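Local coordinates for protein aryl acylamidase (bacterium CSBL00001, PDB 4YJ6) that probably hydrolyses the amide bond of aryl acylamides, as a member of the amidase signature family, at residues 16-30 with 67-80. Numbering follows the deposited sequence.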
loop_
_atom_site.group_PDB
_atom_site.type_symbol
_atom_site.label_atom_id
_atom_site.label_comp_id
_atom_site.label_asym_id
_atom_site.label_seq_id
_atom_site.Cartn_x
_atom_site.Cartn_y
_atom_site.Cartn_z
ATOM N N ILE A 16 -9.318 -5.976 18.953
ATOM C CA ILE A 16 -8.141 -6.176 19.811
ATOM C C ILE A 16 -7.946 -5.046 20.801
ATOM O O ILE A 16 -7.621 -5.271 21.981
ATOM C CB ILE A 16 -6.878 -6.358 18.969
ATOM C CG1 ILE A 16 -6.980 -7.733 18.276
ATOM C CG2 ILE A 16 -5.632 -6.344 19.875
ATOM C CD1 ILE A 16 -6.025 -7.899 17.159
ATOM N N VAL A 17 -8.091 -3.810 20.345
ATOM C CA VAL A 17 -7.956 -2.674 21.253
ATOM C C VAL A 17 -8.886 -2.874 22.459
ATOM O O VAL A 17 -8.514 -2.651 23.607
ATOM C CB VAL A 17 -8.307 -1.357 20.555
ATOM C CG1 VAL A 17 -8.579 -0.246 21.567
ATOM C CG2 VAL A 17 -7.172 -0.948 19.605
ATOM N N GLU A 18 -10.117 -3.278 22.182
ATOM C CA GLU A 18 -11.090 -3.429 23.276
ATOM C C GLU A 18 -10.747 -4.623 24.174
ATOM O O GLU A 18 -10.900 -4.548 25.409
ATOM C CB GLU A 18 -12.503 -3.541 22.687
ATOM C CG GLU A 18 -13.586 -3.929 23.694
ATOM C CD GLU A 18 -13.820 -2.890 24.765
ATOM O OE1 GLU A 18 -13.426 -1.712 24.582
ATOM O OE2 GLU A 18 -14.410 -3.265 25.805
ATOM N N LEU A 19 -10.324 -5.735 23.567
ATOM C CA LEU A 19 -9.936 -6.936 24.314
ATOM C C LEU A 19 -8.785 -6.603 25.261
ATOM O O LEU A 19 -8.752 -7.041 26.407
ATOM C CB LEU A 19 -9.435 -8.021 23.377
ATOM C CG LEU A 19 -10.286 -9.250 23.004
ATOM C CD1 LEU A 19 -11.730 -9.263 23.543
ATOM C CD2 LEU A 19 -10.203 -9.574 21.524
ATOM N N VAL A 20 -7.841 -5.804 24.782
ATOM C CA VAL A 20 -6.676 -5.488 25.610
ATOM C C VAL A 20 -7.035 -4.433 26.680
ATOM O O VAL A 20 -6.681 -4.588 27.854
ATOM C CB VAL A 20 -5.488 -5.038 24.700
ATOM C CG1 VAL A 20 -4.367 -4.415 25.533
ATOM C CG2 VAL A 20 -4.969 -6.243 23.875
ATOM N N LYS A 21 -7.804 -3.408 26.305
ATOM C CA LYS A 21 -8.155 -2.345 27.233
ATOM C C LYS A 21 -9.007 -2.889 28.375
ATOM O O LYS A 21 -8.857 -2.470 29.537
ATOM C CB LYS A 21 -8.939 -1.241 26.523
ATOM C CG LYS A 21 -9.460 -0.178 27.473
ATOM C CD LYS A 21 -10.616 0.587 26.903
ATOM C CE LYS A 21 -11.577 1.001 28.052
ATOM N NZ LYS A 21 -12.115 -0.172 28.887
ATOM N N SER A 22 -9.907 -3.808 28.057
ATOM C CA SER A 22 -10.764 -4.406 29.082
ATOM C C SER A 22 -10.110 -5.550 29.849
ATOM O O SER A 22 -10.765 -6.216 30.672
ATOM C CB SER A 22 -12.067 -4.897 28.459
ATOM O OG SER A 22 -11.816 -5.940 27.545
ATOM N N LYS A 23 -8.819 -5.770 29.593
ATOM C CA LYS A 23 -8.046 -6.827 30.246
ATOM C C LYS A 23 -8.566 -8.235 29.978
ATOM O O LYS A 23 -8.350 -9.148 30.778
ATOM C CB LYS A 23 -7.947 -6.572 31.760
ATOM C CG LYS A 23 -7.413 -5.186 32.092
ATOM C CD LYS A 23 -7.362 -4.914 33.612
ATOM C CE LYS A 23 -6.942 -3.466 33.912
ATOM N NZ LYS A 23 -7.183 -3.086 35.365
ATOM N N GLN A 24 -9.245 -8.440 28.856
ATOM C CA GLN A 24 -9.649 -9.790 28.499
ATOM C C GLN A 24 -8.494 -10.626 27.978
ATOM O O GLN A 24 -8.496 -11.854 28.090
ATOM C CB GLN A 24 -10.741 -9.775 27.453
ATOM C CG GLN A 24 -12.081 -9.296 27.975
ATOM C CD GLN A 24 -13.107 -9.272 26.857
ATOM O OE1 GLN A 24 -13.479 -10.313 26.335
ATOM N NE2 GLN A 24 -13.513 -8.072 26.452
ATOM N N ILE A 25 -7.502 -9.960 27.403
ATOM C CA ILE A 25 -6.342 -10.665 26.887
ATOM C C ILE A 25 -5.144 -9.773 27.171
ATOM O O ILE A 25 -5.245 -8.559 27.057
ATOM C CB ILE A 25 -6.466 -10.931 25.358
ATOM C CG1 ILE A 25 -5.338 -11.846 24.876
ATOM C CG2 ILE A 25 -6.478 -9.619 24.562
ATOM C CD1 ILE A 25 -5.553 -12.330 23.417
ATOM N N SER A 26 -4.030 -10.375 27.570
ATOM C CA SER A 26 -2.797 -9.624 27.795
ATOM C C SER A 26 -2.097 -9.315 26.474
ATOM O O SER A 26 -2.125 -10.125 25.580
ATOM C CB SER A 26 -1.816 -10.475 28.607
ATOM O OG SER A 26 -0.609 -9.726 28.828
ATOM N N PRO A 27 -1.418 -8.151 26.392
ATOM C CA PRO A 27 -0.519 -7.892 25.253
ATOM C C PRO A 27 0.453 -9.059 25.038
ATOM O O PRO A 27 0.759 -9.394 23.895
ATOM C CB PRO A 27 0.237 -6.642 25.681
ATOM C CG PRO A 27 -0.663 -5.961 26.657
ATOM C CD PRO A 27 -1.413 -7.051 27.367
ATOM N N ARG A 28 0.937 -9.676 26.117
ATOM C CA ARG A 28 1.813 -10.833 25.954
ATOM C C ARG A 28 1.153 -11.927 25.139
ATOM O O ARG A 28 1.791 -12.557 24.305
ATOM C CB ARG A 28 2.199 -11.436 27.314
ATOM C CG ARG A 28 2.973 -10.513 28.265
ATOM C CD ARG A 28 3.303 -11.333 29.516
ATOM N NE ARG A 28 4.032 -10.623 30.570
ATOM C CZ ARG A 28 5.357 -10.605 30.684
ATOM N NH1 ARG A 28 6.125 -11.239 29.766
ATOM N NH2 ARG A 28 5.909 -9.970 31.739
ATOM N N GLU A 29 -0.140 -12.174 25.386
ATOM C CA GLU A 29 -0.810 -13.257 24.718
ATOM C C GLU A 29 -1.098 -12.854 23.263
ATOM O O GLU A 29 -1.026 -13.666 22.369
ATOM C CB GLU A 29 -2.106 -13.637 25.436
ATOM C CG GLU A 29 -2.760 -14.821 24.789
ATOM C CD GLU A 29 -4.040 -15.270 25.491
ATOM O OE1 GLU A 29 -4.797 -16.085 24.881
ATOM O OE2 GLU A 29 -4.286 -14.811 26.638
ATOM N N VAL A 30 -1.381 -11.581 23.032
ATOM C CA VAL A 30 -1.544 -11.127 21.646
ATOM C C VAL A 30 -0.264 -11.429 20.867
ATOM O O VAL A 30 -0.307 -11.939 19.755
ATOM C CB VAL A 30 -1.829 -9.626 21.564
ATOM C CG1 VAL A 30 -1.833 -9.222 20.072
ATOM C CG2 VAL A 30 -3.188 -9.297 22.217
ATOM N N ILE A 67 -0.922 -1.279 31.741
ATOM C CA ILE A 67 -2.355 -1.588 31.815
ATOM C C ILE A 67 -2.737 -2.017 33.232
ATOM O O ILE A 67 -3.769 -1.595 33.775
ATOM C CB ILE A 67 -2.706 -2.725 30.827
ATOM C CG1 ILE A 67 -2.645 -2.171 29.402
ATOM C CG2 ILE A 67 -4.089 -3.351 31.157
ATOM C CD1 ILE A 67 -2.832 -3.255 28.334
HETATM N N MSE A 68 -1.913 -2.864 33.832
HETATM C CA MSE A 68 -2.239 -3.380 35.166
HETATM C C MSE A 68 -2.159 -2.278 36.222
HETATM O O MSE A 68 -2.945 -2.283 37.173
HETATM C CB MSE A 68 -1.335 -4.565 35.528
HETATM C CG MSE A 68 -1.657 -5.783 34.635
HETATM SE SE MSE A 68 -3.589 -6.117 34.304
HETATM C CE MSE A 68 -3.862 -7.301 35.819
ATOM N N GLN A 69 -1.271 -1.305 36.020
ATOM C CA GLN A 69 -1.108 -0.208 36.979
ATOM C C GLN A 69 -1.950 1.003 36.651
ATOM O O GLN A 69 -1.901 2.004 37.368
ATOM C CB GLN A 69 0.366 0.197 37.080
ATOM C CG GLN A 69 1.258 -0.970 37.411
ATOM C CD GLN A 69 0.999 -1.487 38.799
ATOM O OE1 GLN A 69 1.057 -0.722 39.761
ATOM N NE2 GLN A 69 0.682 -2.784 38.916
ATOM N N GLY A 70 -2.723 0.936 35.565
ATOM C CA GLY A 70 -3.586 2.040 35.178
ATOM C C GLY A 70 -2.871 3.278 34.682
ATOM O O GLY A 70 -3.385 4.383 34.797
ATOM N N GLU A 71 -1.674 3.096 34.129
ATOM C CA GLU A 71 -0.923 4.176 33.483
ATOM C C GLU A 71 -1.374 4.396 32.034
ATOM O O GLU A 71 -2.045 3.536 31.448
ATOM C CB GLU A 71 0.569 3.839 33.530
ATOM C CG GLU A 71 1.065 3.752 34.982
ATOM C CD GLU A 71 2.516 3.300 35.087
ATOM O OE1 GLU A 71 3.223 3.312 34.073
ATOM O OE2 GLU A 71 2.949 2.932 36.195
ATOM N N PRO A 72 -1.045 5.552 31.461
ATOM C CA PRO A 72 -1.592 5.861 30.125
ATOM C C PRO A 72 -1.103 4.908 29.056
ATOM O O PRO A 72 0.069 4.496 29.039
ATOM C CB PRO A 72 -1.091 7.289 29.855
ATOM C CG PRO A 72 -0.911 7.869 31.247
ATOM C CD PRO A 72 -0.357 6.720 32.047
ATOM N N VAL A 73 -2.030 4.526 28.181
ATOM C CA VAL A 73 -1.675 3.666 27.063
ATOM C C VAL A 73 -2.268 4.279 25.786
ATOM O O VAL A 73 -3.163 5.127 25.835
ATOM C CB VAL A 73 -2.151 2.199 27.244
ATOM C CG1 VAL A 73 -1.490 1.568 28.508
ATOM C CG2 VAL A 73 -3.666 2.110 27.337
ATOM N N GLY A 74 -1.746 3.849 24.644
ATOM C CA GLY A 74 -2.090 4.491 23.388
ATOM C C GLY A 74 -3.377 4.000 22.751
ATOM O O GLY A 74 -4.026 3.043 23.195
HETATM N N MSE A 75 -3.762 4.669 21.671
HETATM C CA MSE A 75 -5.079 4.402 21.102
HETATM C C MSE A 75 -5.141 3.078 20.317
HETATM O O MSE A 75 -6.230 2.609 19.957
HETATM C CB MSE A 75 -5.531 5.588 20.246
HETATM C CG MSE A 75 -5.013 5.647 18.860
HETATM SE SE MSE A 75 -5.705 7.346 18.013
HETATM C CE MSE A 75 -4.475 8.446 19.137
ATOM N N LEU A 76 -3.983 2.495 20.005
ATOM C CA LEU A 76 -3.936 1.180 19.359
ATOM C C LEU A 76 -3.275 0.166 20.297
ATOM O O LEU A 76 -2.662 -0.799 19.868
ATOM C CB LEU A 76 -3.157 1.245 18.036
ATOM C CG LEU A 76 -3.895 2.014 16.938
ATOM C CD1 LEU A 76 -2.991 2.055 15.686
ATOM C CD2 LEU A 76 -5.195 1.355 16.599
ATOM N N ALA A 77 -3.423 0.373 21.595
ATOM C CA ALA A 77 -2.709 -0.484 22.536
ATOM C C ALA A 77 -2.959 -1.979 22.314
ATOM O O ALA A 77 -4.098 -2.473 22.400
ATOM C CB ALA A 77 -3.055 -0.083 24.010
ATOM N N GLY A 78 -1.881 -2.690 22.021
ATOM C CA GLY A 78 -1.923 -4.132 21.873
ATOM C C GLY A 78 -2.186 -4.628 20.454
ATOM O O GLY A 78 -2.144 -5.814 20.210
ATOM N N VAL A 79 -2.459 -3.731 19.514
ATOM C CA VAL A 79 -2.749 -4.181 18.151
ATOM C C VAL A 79 -1.448 -4.631 17.506
ATOM O O VAL A 79 -0.518 -3.841 17.407
ATOM C CB VAL A 79 -3.337 -3.024 17.332
ATOM C CG1 VAL A 79 -3.474 -3.428 15.827
ATOM C CG2 VAL A 79 -4.675 -2.625 17.905
ATOM N N PRO A 80 -1.370 -5.885 17.022
ATOM C CA PRO A 80 -0.125 -6.352 16.405
ATOM C C PRO A 80 -0.028 -5.929 14.952
ATOM O O PRO A 80 -1.034 -5.947 14.257
ATOM C CB PRO A 80 -0.240 -7.871 16.497
ATOM C CG PRO A 80 -1.733 -8.140 16.394
ATOM C CD PRO A 80 -2.401 -6.945 17.090
HETATM O O HOH W 1 -6.149 -1.370 24.099
HETATM O O HOH W 2 -5.697 -1.031 36.165
#
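Ile67, on the last turn of helix 53-69, carries one end of a largely apolar contact. Its CD1 reaches Pro27 CG and presses on Val20 CG1 at 3.4 Å, tighter than usual for two methyls, the two side chains crossing at about a right angle. With chi1 at -72°, CG2 stands anti to the backbone N and lies against the aliphatic part of Lys23, the C-prime residue of the Schellman motif closing helix 13-21. Cut back to an alanine, Ile67 would probably leave Val20 and Pro27 facing a gap and the lysine chain less supported. At the other end, Val17 CG2 packs 3.5 Å from Val79 CG2, while Ile16 CD1 and Val30 CG1 both reach Pro80 CD, at 3.7 and 3.8 Å. Between these groups the type II turn 76-79 brings Gly78 against Val20, where a side chain would strike Val20 CG2.

No direct hydrogen bond joins the segments; their polar links run through water. One water donates to Val17 O (2.7 Å) and Ala77 O (2.9 Å), both acceptors; another links Lys23 NZ to Ile67 O. Glu64 of helix 53-69 adds a salt bridge to Arg28. Shape chiefly holds the N-terminal helices to the loop leading into strand 80-84.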